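Local coordinates for protein Bd0816 (PDB 5CER) that probably acts as a serine-type D-Ala-D-Ala carboxypeptidase of the peptidase S13 family, trimming the peptide stems of peptidoglycan, at residues 42-47 with 201-206; 47-52 with 285-290. The protein carries 2 engineered substitutions. All blocks are in the same frame, centred on the assembly; numbering follows the deposited sequence.

Contact 1. Residues 42-47 with 201-206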
ATOM      1  N   TRP A  42     -10.307  -7.838 -12.871  1.00 23.13           N
ATOM      2  CA  TRP A  42     -11.723  -8.164 -12.903  1.00 24.39           C
ATOM      3  C   TRP A  42     -12.543  -6.848 -13.028  1.00 26.50           C
ATOM      4  O   TRP A  42     -13.427  -6.739 -13.865  1.00 25.82           O
ATOM      5  CB  TRP A  42     -12.130  -8.956 -11.645  1.00 23.04           C
ATOM      6  CG  TRP A  42     -13.553  -9.420 -11.622  1.00 22.74           C
ATOM      7  CD1 TRP A  42     -14.365  -9.616 -12.671  1.00 22.30           C
ATOM      8  CD2 TRP A  42     -14.321  -9.765 -10.454  1.00 23.00           C
ATOM      9  NE1 TRP A  42     -15.589 -10.052 -12.262  1.00 22.77           N
ATOM     10  CE2 TRP A  42     -15.593 -10.156 -10.899  1.00 23.05           C
ATOM     11  CE3 TRP A  42     -14.052  -9.774  -9.080  1.00 22.47           C
ATOM     12  CZ2 TRP A  42     -16.599 -10.562 -10.026  1.00 23.35           C
ATOM     13  CZ3 TRP A  42     -15.052 -10.165  -8.210  1.00 22.86           C
ATOM     14  CH2 TRP A  42     -16.308 -10.576  -8.696  1.00 23.83           C
ATOM     15  N   ALA A  43     -12.221  -5.863 -12.192  1.00 26.97           N
ATOM     16  CA  ALA A  43     -12.913  -4.565 -12.266  1.00 26.80           C
ATOM     17  C   ALA A  43     -12.796  -3.948 -13.669  1.00 24.90           C
ATOM     18  O   ALA A  43     -13.786  -3.495 -14.231  1.00 24.74           O
ATOM     19  CB  ALA A  43     -12.387  -3.592 -11.183  1.00 26.38           C
ATOM     20  N   ILE A  44     -11.595  -3.940 -14.207  1.00 24.00           N
ATOM     21  CA  ILE A  44     -11.377  -3.374 -15.537  1.00 25.84           C
ATOM     22  C   ILE A  44     -12.137  -4.136 -16.605  1.00 27.16           C
ATOM     23  O   ILE A  44     -12.797  -3.522 -17.452  1.00 27.91           O
ATOM     24  CB  ILE A  44      -9.882  -3.292 -15.897  1.00 24.70           C
ATOM     25  CG1 ILE A  44      -9.256  -2.176 -15.074  1.00 24.57           C
ATOM     26  CG2 ILE A  44      -9.693  -3.038 -17.375  1.00 25.36           C
ATOM     27  CD1 ILE A  44      -7.759  -2.176 -15.075  1.00 24.72           C
ATOM     28  N   GLU A  45     -12.111  -5.452 -16.528  1.00 28.04           N
ATOM     29  CA  GLU A  45     -12.855  -6.249 -17.489  1.00 30.16           C
ATOM     30  C   GLU A  45     -14.371  -6.018 -17.435  1.00 31.66           C
ATOM     31  O   GLU A  45     -15.003  -5.901 -18.475  1.00 34.47           O
ATOM     32  CB  GLU A  45     -12.563  -7.714 -17.296  1.00 31.45           C
ATOM     33  CG  GLU A  45     -13.114  -8.574 -18.410  1.00 32.90           C
ATOM     34  CD  GLU A  45     -12.753 -10.024 -18.217  1.00 35.77           C
ATOM     35  OE1 GLU A  45     -11.541 -10.355 -18.363  1.00 37.40           O
ATOM     36  OE2 GLU A  45     -13.659 -10.824 -17.894  1.00 37.44           O
ATOM     37  N   LYS A  46     -14.946  -5.959 -16.249  1.00 31.97           N
ATOM     38  CA  LYS A  46     -16.362  -5.822 -16.149  1.00 35.54           C
ATOM     39  C   LYS A  46     -16.863  -4.404 -16.332  1.00 33.14           C
ATOM     40  O   LYS A  46     -17.906  -4.208 -16.963  1.00 30.98           O
ATOM     41  CB  LYS A  46     -16.887  -6.359 -14.814  1.00 41.79           C
ATOM     42  CG  LYS A  46     -18.382  -6.610 -14.864  1.00 48.50           C
ATOM     43  CD  LYS A  46     -18.897  -7.396 -13.689  1.00 58.20           C
ATOM     44  CE  LYS A  46     -18.973  -8.888 -14.005  1.00 63.31           C
ATOM     45  NZ  LYS A  46     -19.301  -9.658 -12.780  1.00 63.59           N
ATOM     46  N   LEU A  47     -16.159  -3.444 -15.763  1.00 29.66           N
ATOM     47  CA  LEU A  47     -16.594  -2.033 -15.783  1.00 30.09           C
ATOM     48  C   LEU A  47     -16.001  -1.173 -16.911  1.00 30.44           C
ATOM     49  O   LEU A  47     -16.655  -0.260 -17.373  1.00 32.11           O
ATOM     50  CB  LEU A  47     -16.285  -1.340 -14.448  1.00 28.01           C
ATOM     51  CG  LEU A  47     -16.911  -2.011 -13.222  1.00 27.93           C
ATOM     52  CD1 LEU A  47     -16.472  -1.315 -11.954  1.00 27.91           C
ATOM     53  CD2 LEU A  47     -18.434  -2.019 -13.329  1.00 28.48           C
ATOM     54  N   ALA A 201     -13.346   9.889  -9.837  1.00 27.71           N
ATOM     55  CA  ALA A 201     -12.236   9.703 -10.744  1.00 26.94           C
ATOM     56  C   ALA A 201     -12.440   8.433 -11.598  1.00 26.55           C
ATOM     57  O   ALA A 201     -13.198   7.539 -11.206  1.00 27.76           O
ATOM     58  CB  ALA A 201     -10.944   9.622  -9.951  1.00 25.90           C
ATOM     59  N   PRO A 202     -11.788   8.367 -12.766  1.00 26.38           N
ATOM     60  CA  PRO A 202     -11.882   7.151 -13.559  1.00 26.74           C
ATOM     61  C   PRO A 202     -11.319   5.928 -12.826  1.00 25.59           C
ATOM     62  O   PRO A 202     -10.457   6.079 -11.965  1.00 26.65           O
ATOM     63  CB  PRO A 202     -11.057   7.469 -14.809  1.00 27.09           C
ATOM     64  CG  PRO A 202     -10.202   8.622 -14.445  1.00 27.26           C
ATOM     65  CD  PRO A 202     -10.933   9.384 -13.407  1.00 27.21           C
ATOM     66  N   LEU A 203     -11.869   4.769 -13.138  1.00 25.33           N
ATOM     67  CA  LEU A 203     -11.633   3.558 -12.386  1.00 25.65           C
ATOM     68  C   LEU A 203     -10.139   3.296 -12.274  1.00 25.87           C
ATOM     69  O   LEU A 203      -9.665   2.908 -11.192  1.00 25.87           O
ATOM     70  CB  LEU A 203     -12.331   2.356 -13.019  1.00 24.97           C
ATOM     71  CG  LEU A 203     -12.111   1.016 -12.325  1.00 25.24           C
ATOM     72  CD1 LEU A 203     -12.702   1.001 -10.915  1.00 25.23           C
ATOM     73  CD2 LEU A 203     -12.657  -0.153 -13.160  1.00 25.04           C
ATOM     74  N   ARG A 204      -9.421   3.486 -13.373  1.00 25.91           N
ATOM     75  CA  ARG A 204      -7.990   3.252 -13.374  1.00 26.73           C
ATOM     76  C   ARG A 204      -7.246   4.013 -12.254  1.00 26.18           C
ATOM     77  O   ARG A 204      -6.280   3.490 -11.706  1.00 23.78           O
ATOM     78  CB  ARG A 204      -7.369   3.559 -14.738  1.00 28.27           C
ATOM     79  CG  ARG A 204      -7.252   5.008 -15.058  1.00 30.08           C
ATOM     80  CD  ARG A 204      -6.839   5.214 -16.498  1.00 32.98           C
ATOM     81  NE  ARG A 204      -6.648   6.651 -16.571  1.00 34.83           N
ATOM     82  CZ  ARG A 204      -7.343   7.567 -17.192  1.00 37.64           C
ATOM     83  NH1 ARG A 204      -8.331   7.261 -17.997  1.00 43.42           N
ATOM     84  NH2 ARG A 204      -6.988   8.815 -17.040  1.00 39.59           N
ATOM     85  N   THR A 205      -7.714   5.232 -11.931  1.00 25.39           N
ATOM     86  CA  THR A 205      -7.126   6.023 -10.859  1.00 24.23           C
ATOM     87  C   THR A 205      -7.554   5.585  -9.468  1.00 22.17           C
ATOM     88  O   THR A 205      -6.741   5.586  -8.541  1.00 22.09           O
ATOM     89  CB  THR A 205      -7.401   7.505 -11.106  1.00 26.02           C
ATOM     90  OG1 THR A 205      -6.862   7.814 -12.394  1.00 27.41           O
ATOM     91  CG2 THR A 205      -6.740   8.396 -10.043  1.00 25.19           C
ATOM     92  N   ILE A 206      -8.794   5.159  -9.327  1.00 22.77           N
ATOM     93  CA  ILE A 206      -9.241   4.526  -8.087  1.00 22.50           C
ATOM     94  C   ILE A 206      -8.365   3.260  -7.832  1.00 21.56           C
ATOM     95  O   ILE A 206      -7.943   2.999  -6.730  1.00 20.07           O
ATOM     96  CB  ILE A 206     -10.725   4.152  -8.162  1.00 22.78           C
ATOM     97  CG1 ILE A 206     -11.594   5.396  -8.140  1.00 23.80           C
ATOM     98  CG2 ILE A 206     -11.086   3.235  -6.984  1.00 23.68           C
ATOM     99  CD1 ILE A 206     -13.090   5.172  -8.248  1.00 23.72           C
TER
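Leu-203 meets Ala-43, Ile-44 and Leu-47 through its CD2 methyl, with no flat group between them; the flat groups stand at the margins. The guanidinium of Arg-204 has Pro-202 CG 4.0 Å above one face, offset toward its rim, while the indole of Trp-42 turns to helix 228-239, stacking on Phe-235 and meeting Phe-232 edge-to-face. The motif is a helix-helix contact in what is probably the penicillin-recognising fold of the beta-lactamase clan. Here the last turns of helix 35-47 receive the first turn of helix 203-213. Pro-202 fits the N-cap of the latter, where its O accepts from both Thr-205 N and Ile-206 N.

Leu-203 does the reaching. With CG turned opposite its backbone N (chi1 178°), it extends CD2 over the helix surface between positions 43 and 47, where the methyl also rests on backbone atoms. Ala-43 suits its place because it is small: CD2 comes within 4.0 Å of its CB and 3.7 Å of its carbonyl O, an oxygen that already accepts the helical bond from Leu-47 N. Ile-44 brings CG1 to 4.4 Å from Leu-203 CD2, a looser approach, and its branched side chain also packs on Leu-280, Ser-283 and Leu-284 of helix 270-286. On the flank away from Ile-44, Leu-47 crosses Leu-203 at about a right angle, its CB 4.0 Å from Leu-203 CD2.

Contact 2. Residues 47-52 with 285-290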
ATOM      1  N   LEU A  47     -16.159  -3.444 -15.763  1.00 29.66           N
ATOM      2  CA  LEU A  47     -16.594  -2.033 -15.783  1.00 30.09           C
ATOM      3  C   LEU A  47     -16.001  -1.173 -16.911  1.00 30.44           C
ATOM      4  O   LEU A  47     -16.655  -0.260 -17.373  1.00 32.11           O
ATOM      5  CB  LEU A  47     -16.285  -1.340 -14.448  1.00 28.01           C
ATOM      6  CG  LEU A  47     -16.911  -2.011 -13.222  1.00 27.93           C
ATOM      7  CD1 LEU A  47     -16.472  -1.315 -11.954  1.00 27.91           C
ATOM      8  CD2 LEU A  47     -18.434  -2.019 -13.329  1.00 28.48           C
ATOM      9  N   GLY A  48     -14.787  -1.474 -17.351  1.00 30.51           N
ATOM     10  CA  GLY A  48     -14.078  -0.673 -18.349  1.00 29.03           C
ATOM     11  C   GLY A  48     -13.069   0.192 -17.616  1.00 28.81           C
ATOM     12  O   GLY A  48     -13.366   0.737 -16.522  1.00 27.15           O
ATOM     13  N   VAL A  49     -11.893   0.344 -18.216  1.00 27.53           N
ATOM     14  CA  VAL A  49     -10.783   1.028 -17.554  1.00 27.66           C
ATOM     15  C   VAL A  49     -11.090   2.483 -17.108  1.00 28.14           C
ATOM     16  O   VAL A  49     -10.547   2.958 -16.093  1.00 26.74           O
ATOM     17  CB  VAL A  49      -9.522   1.009 -18.434  1.00 26.12           C
ATOM     18  CG1 VAL A  49      -9.738   1.834 -19.709  1.00 25.71           C
ATOM     19  CG2 VAL A  49      -8.303   1.494 -17.671  1.00 25.43           C
ATOM     20  N   ASP A  50     -11.908   3.182 -17.888  1.00 28.67           N
ATOM     21  CA  ASP A  50     -12.223   4.589 -17.606  1.00 29.38           C
ATOM     22  C   ASP A  50     -13.623   4.777 -17.000  1.00 29.06           C
ATOM     23  O   ASP A  50     -14.140   5.874 -16.981  1.00 30.25           O
ATOM     24  CB  ASP A  50     -12.022   5.434 -18.866  1.00 29.39           C
ATOM     25  CG  ASP A  50     -10.563   5.691 -19.163  1.00 30.03           C
ATOM     26  OD1 ASP A  50      -9.758   5.769 -18.204  1.00 30.63           O
ATOM     27  OD2 ASP A  50     -10.179   5.834 -20.350  1.00 31.48           O
ATOM     28  N   TYR A  51     -14.209   3.711 -16.469  1.00 28.25           N
ATOM     29  CA  TYR A  51     -15.515   3.788 -15.846  1.00 27.79           C
ATOM     30  C   TYR A  51     -15.545   4.792 -14.672  1.00 27.74           C
ATOM     31  O   TYR A  51     -14.564   4.975 -13.919  1.00 27.72           O
ATOM     32  CB  TYR A  51     -15.940   2.394 -15.377  1.00 27.35           C
ATOM     33  CG  TYR A  51     -17.209   2.369 -14.566  1.00 27.31           C
ATOM     34  CD1 TYR A  51     -18.454   2.329 -15.188  1.00 27.00           C
ATOM     35  CD2 TYR A  51     -17.156   2.367 -13.173  1.00 26.69           C
ATOM     36  CE1 TYR A  51     -19.608   2.311 -14.447  1.00 27.05           C
ATOM     37  CE2 TYR A  51     -18.300   2.319 -12.423  1.00 26.70           C
ATOM     38  CZ  TYR A  51     -19.527   2.312 -13.066  1.00 26.79           C
ATOM     39  OH  TYR A  51     -20.688   2.280 -12.319  1.00 27.87           O
ATOM     40  N   ARG A  52     -16.684   5.437 -14.533  1.00 27.89           N
ATOM     41  CA  ARG A  52     -16.890   6.400 -13.494  1.00 28.23           C
ATOM     42  C   ARG A  52     -18.131   6.062 -12.698  1.00 28.68           C
ATOM     43  O   ARG A  52     -19.226   5.832 -13.262  1.00 28.39           O
ATOM     44  CB  ARG A  52     -16.951   7.800 -14.105  1.00 28.89           C
ATOM     45  CG  ARG A  52     -15.568   8.367 -14.420  1.00 30.03           C
ATOM     46  CD  ARG A  52     -15.724   9.749 -15.015  1.00 30.74           C
ATOM     47  NE  ARG A  52     -14.501  10.323 -15.563  1.00 28.92           N
ATOM     48  CZ  ARG A  52     -13.700  11.185 -14.945  1.00 28.89           C
ATOM     49  NH1 ARG A  52     -13.898  11.567 -13.684  1.00 29.26           N
ATOM     50  NH2 ARG A  52     -12.656  11.659 -15.598  1.00 29.05           N
ATOM     51  N   GLU A 285      -3.211  -2.042 -22.620  1.00 35.70           N
ATOM     52  CA  GLU A 285      -2.619  -1.613 -23.912  1.00 36.21           C
ATOM     53  C   GLU A 285      -3.651  -1.417 -25.012  1.00 34.30           C
ATOM     54  O   GLU A 285      -3.554  -0.465 -25.771  1.00 33.61           O
ATOM     55  CB  GLU A 285      -1.492  -2.526 -24.367  1.00 37.53           C
ATOM     56  CG  GLU A 285      -0.225  -2.281 -23.538  1.00 39.80           C
ATOM     57  CD  GLU A 285       0.976  -3.137 -23.917  1.00 42.76           C
ATOM     58  OE1 GLU A 285       0.812  -4.122 -24.689  1.00 48.04           O
ATOM     59  OE2 GLU A 285       2.094  -2.820 -23.420  1.00 44.31           O
ATOM     60  N   ALA A 286      -4.669  -2.262 -25.028  1.00 31.89           N
ATOM     61  CA  ALA A 286      -5.766  -2.118 -25.970  1.00 32.13           C
ATOM     62  C   ALA A 286      -6.525  -0.803 -25.850  1.00 32.84           C
ATOM     63  O   ALA A 286      -7.176  -0.404 -26.783  1.00 32.47           O
ATOM     64  CB  ALA A 286      -6.743  -3.274 -25.827  1.00 31.97           C
ATOM     65  N   LYS A 287      -6.493  -0.167 -24.681  1.00 33.49           N
ATOM     66  CA  LYS A 287      -7.099   1.124 -24.483  1.00 35.17           C
ATOM     67  C   LYS A 287      -6.093   2.248 -24.399  1.00 34.49           C
ATOM     68  O   LYS A 287      -6.428   3.311 -23.904  1.00 34.31           O
ATOM     69  CB  LYS A 287      -7.933   1.102 -23.186  1.00 37.09           C
ATOM     70  CG  LYS A 287      -9.090   0.128 -23.171  1.00 39.82           C
ATOM     71  CD  LYS A 287     -10.016   0.479 -24.339  1.00 42.12           C
ATOM     72  CE  LYS A 287     -11.435  -0.022 -24.157  1.00 44.84           C
ATOM     73  NZ  LYS A 287     -11.781  -0.867 -25.325  1.00 49.53           N
ATOM     74  N   GLY A 288      -4.874   2.030 -24.859  1.00 33.66           N
ATOM     75  CA  GLY A 288      -3.839   3.064 -24.792  1.00 33.10           C
ATOM     76  C   GLY A 288      -3.205   3.331 -23.427  1.00 32.34           C
ATOM     77  O   GLY A 288      -2.465   4.307 -23.271  1.00 32.66           O
ATOM     78  N   TYR A 289      -3.427   2.458 -22.451  1.00 31.04           N
ATOM     79  CA  TYR A 289      -2.801   2.609 -21.144  1.00 30.20           C
ATOM     80  C   TYR A 289      -1.643   1.636 -20.951  1.00 29.69           C
ATOM     81  O   TYR A 289      -1.255   0.885 -21.847  1.00 30.32           O
ATOM     82  CB  TYR A 289      -3.869   2.455 -20.054  1.00 29.30           C
ATOM     83  CG  TYR A 289      -4.898   3.544 -20.109  1.00 29.50           C
ATOM     84  CD1 TYR A 289      -4.586   4.852 -19.725  1.00 28.90           C
ATOM     85  CD2 TYR A 289      -6.198   3.285 -20.559  1.00 30.38           C
ATOM     86  CE1 TYR A 289      -5.528   5.861 -19.793  1.00 28.79           C
ATOM     87  CE2 TYR A 289      -7.142   4.312 -20.638  1.00 29.26           C
ATOM     88  CZ  TYR A 289      -6.794   5.569 -20.247  1.00 28.61           C
ATOM     89  OH  TYR A 289      -7.714   6.527 -20.309  1.00 29.55           O
ATOM     90  N   LYS A 290      -1.078   1.695 -19.768  1.00 30.44           N
ATOM     91  CA  LYS A 290       0.058   0.870 -19.378  1.00 32.15           C
ATOM     92  C   LYS A 290      -0.165   0.316 -18.001  1.00 30.51           C
ATOM     93  O   LYS A 290      -1.054   0.769 -17.258  1.00 31.77           O
ATOM     94  CB  LYS A 290       1.354   1.726 -19.391  1.00 34.78           C
ATOM     95  CG  LYS A 290       1.846   2.033 -20.796  1.00 36.68           C
ATOM     96  CD  LYS A 290       3.147   2.819 -20.791  1.00 40.88           C
ATOM     97  CE  LYS A 290       2.906   4.300 -20.507  1.00 42.41           C
ATOM     98  NZ  LYS A 290       4.159   5.107 -20.595  1.00 44.48           N
TER
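Asp-50 and Tyr-289 approach from opposite directions and meet at the phenol oxygen. Tyr-289 OH donates a hydrogen bond of 2.6 Å to Asp-50 OD2, which accepts with its syn lone pair, on the side of OD1. The carboxylate and ring planes stand 84° apart, nearly perpendicular, with OD2 at the edge of the ring and near its plane. In both side chains the first torsion, chi1 -76° for Asp-50 and -65° for Tyr-289, turns CG away from its own carbonyl carbon and toward the partner group.

Val-49 lies beside this polar bond, set obliquely to the tyrosine ring. Its CG1 lies 3.7 Å from Tyr-289 CE2, and its CG2 approaches CD2 of the same ring. CG1 also touches Lys-287 CG at 3.9 Å; the two side chains run past each other in opposite senses, so the lysine lends its methylene base to the valine while its amino end leads away.

Two glycines shape the backbones that present these groups. Gly-48 takes positive phi as helix 35-47 ends, at angles where a side chain would press on the carbonyl O of Leu-47, and opens a type I beta turn closed by Tyr-51 N bonding Gly-48 O. Gly-288, whose positive phi also favours glycine, is the C-prime residue of the Schellman motif ending helix 270-286, with Gly-288 N bonded to Glu-285 O and Tyr-289 N to Leu-284 O.

Asp-50 OD1 also faces Arg-204 NH1 in a salt bridge whose modelled length is implausibly short and its detail doubtful. If the arginine lies about where it is modelled, the carboxylate would probably stay ionised, joining a cation and a neutral phenol donor next to an apolar contact.

From the N terminus, helix 35-47 enters contact 1 and runs directly into contact 2, with Leu-47 common to both segments. Contact 1 closes a loop of 153 residues when the chain returns as helix 203-213; contact 2 closes a longer one of 232 residues, at the end of helix 270-286. Their segments alternate along the sequence, so the two closures cross. Their centres lie about 7 Å apart, and helix 203-213 joins them: Arg-204 N probably bonds Val-49 O, and Leu-203 CD2 packs on Gly-48 O. Together they tie the end of one helix and the turn after it to the start of a second helix and the end of a third.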